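Local coordinates for protein lytic polysaccharide monooxygenase ([Kitasatospora] papulosa, PDB 6NDQ) that probably cleaves cellulose oxidatively, as expected of a copper-dependent lytic polysaccharide monooxygenase from a bacterium, at residues G78-D81 and S82-S85. Numbering follows the deposited sequence.
Sequences GRYD and SLDS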
loop_
_atom_site.group_PDB
_atom_site.type_symbol
_atom_site.label_atom_id
_atom_site.label_comp_id
_atom_site.label_asym_id
_atom_site.label_seq_id
_atom_site.Cartn_x
_atom_site.Cartn_y
_atom_site.Cartn_z
ATOM N N GLY A 78 -14.904 -4.409 -4.972
ATOM C CA GLY A 78 -13.771 -5.299 -5.204
ATOM C C GLY A 78 -12.882 -4.966 -6.382
ATOM O O GLY A 78 -12.163 -5.853 -6.862
ATOM N N ARG A 79 -12.893 -3.714 -6.860
ATOM C CA ARG A 79 -12.011 -3.331 -7.962
ATOM C C ARG A 79 -10.564 -3.697 -7.649
ATOM O O ARG A 79 -9.807 -4.101 -8.547
ATOM C CB ARG A 79 -12.143 -1.825 -8.249
ATOM C CG ARG A 79 -11.181 -1.276 -9.299
ATOM C CD ARG A 79 -11.102 0.246 -9.230
ATOM N NE ARG A 79 -12.328 0.875 -9.723
ATOM C CZ ARG A 79 -12.711 2.125 -9.451
ATOM N NH1 ARG A 79 -11.979 2.920 -8.662
ATOM N NH2 ARG A 79 -13.849 2.581 -9.964
ATOM N N TYR A 80 -10.167 -3.579 -6.380
ATOM C CA TYR A 80 -8.784 -3.833 -5.982
ATOM C C TYR A 80 -8.637 -5.172 -5.277
ATOM O O TYR A 80 -7.660 -5.361 -4.550
ATOM C CB TYR A 80 -8.260 -2.695 -5.088
ATOM C CG TYR A 80 -8.506 -1.312 -5.664
ATOM C CD1 TYR A 80 -7.647 -0.772 -6.612
ATOM C CD2 TYR A 80 -9.612 -0.554 -5.273
ATOM C CE1 TYR A 80 -7.870 0.477 -7.168
ATOM C CE2 TYR A 80 -9.849 0.714 -5.827
ATOM C CZ TYR A 80 -8.976 1.225 -6.765
ATOM O OH TYR A 80 -9.211 2.476 -7.315
ATOM N N ASP A 81 -9.601 -6.087 -5.465
ATOM C CA ASP A 81 -9.600 -7.386 -4.789
ATOM C C ASP A 81 -8.239 -8.056 -4.941
ATOM O O ASP A 81 -7.679 -8.575 -3.969
ATOM C CB ASP A 81 -10.660 -8.314 -5.404
ATOM C CG ASP A 81 -12.013 -8.251 -4.716
ATOM O OD1 ASP A 81 -12.071 -7.838 -3.537
ATOM O OD2 ASP A 81 -13.001 -8.645 -5.386
ATOM N N SER A 82 -7.720 -8.054 -6.166
ATOM C CA SER A 82 -6.533 -8.845 -6.469
ATOM C C SER A 82 -5.272 -8.315 -5.807
ATOM O O SER A 82 -4.257 -9.034 -5.830
ATOM C CB SER A 82 -6.319 -8.963 -7.989
ATOM O OG SER A 82 -6.352 -7.696 -8.621
ATOM N N LEU A 83 -5.306 -7.131 -5.189
ATOM C CA LEU A 83 -4.145 -6.657 -4.441
ATOM C C LEU A 83 -3.942 -7.412 -3.130
ATOM O O LEU A 83 -2.867 -7.293 -2.517
ATOM C CB LEU A 83 -4.266 -5.154 -4.169
ATOM C CG LEU A 83 -4.529 -4.271 -5.402
ATOM C CD1 LEU A 83 -4.394 -2.840 -5.022
ATOM C CD2 LEU A 83 -3.475 -4.614 -6.511
ATOM N N ASP A 84 -4.970 -8.143 -2.676
ATOM C CA ASP A 84 -4.960 -8.989 -1.489
ATOM C C ASP A 84 -4.289 -10.333 -1.713
ATOM O O ASP A 84 -4.091 -11.064 -0.738
ATOM C CB ASP A 84 -6.383 -9.294 -1.028
ATOM C CG ASP A 84 -7.056 -8.110 -0.433
ATOM O OD1 ASP A 84 -6.327 -7.252 0.093
ATOM O OD2 ASP A 84 -8.319 -8.030 -0.505
ATOM N N SER A 85 -3.974 -10.673 -2.970
ATOM C CA SER A 85 -3.450 -11.992 -3.299
ATOM C C SER A 85 -2.081 -12.218 -2.654
ATOM O O SER A 85 -1.308 -11.277 -2.409
ATOM C CB SER A 85 -3.358 -12.145 -4.812
ATOM O OG SER A 85 -4.650 -12.184 -5.374
#
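Two successive i+3 to i hydrogen bonds, the pattern of a 3-10 helix, shape the turn of D81 to D84, with Y80 O as its first acceptor: L83 N reaches Y80 O at 3.0 Å, and D84 N reaches D81 O at 3.0 Å. Just ahead, a type I turn from G78 to D81 is closed by D81 N on G78 O at 2.9 Å. G78 has positive phi (68°), and a beta carbon there would run into D81 OD2, so glycine suits the place on both counts. Three residues apart, Y80 and L83 project side by side, CD1 of L83 lying 3.9 Å from CB of Y80. Each holds its CG anti to its carbonyl carbon (chi1 -50° and -53°), and these like torsions let them lie alongside; both touch N11 and L51. The tyrosine ring is also gripped by its neighbour: R79 extends along it, placing CG over the ring centre, 4.1 Å above the plane, then bends so that NH1 donates to Y80 OH at 3.1 Å, with the phenolic oxygen almost in the guanidinium plane. That oxygen is hydrogen-bonded to N47 O as well, satisfying a polar atom on a buried side chain. An alanine in place of Y80 would probably leave a gap beside L51 and A44, N47 O without this partner, and R79 without the ring under its CG and the acceptor of its NH1. Small S82 fits against A37 and A40 of helix 32-40. D81 forms a salt bridge with R74, while D84 accepts from S71 OG, beside the C70-C180 disulfide. Beta turn followed by 3-10 turn, this compact loop between helix 75-78 and strand 92-94 packs against helices 10-18, 32-40 and 43-46, beside the beta-sandwich core characteristic of lytic polysaccharide monooxygenases.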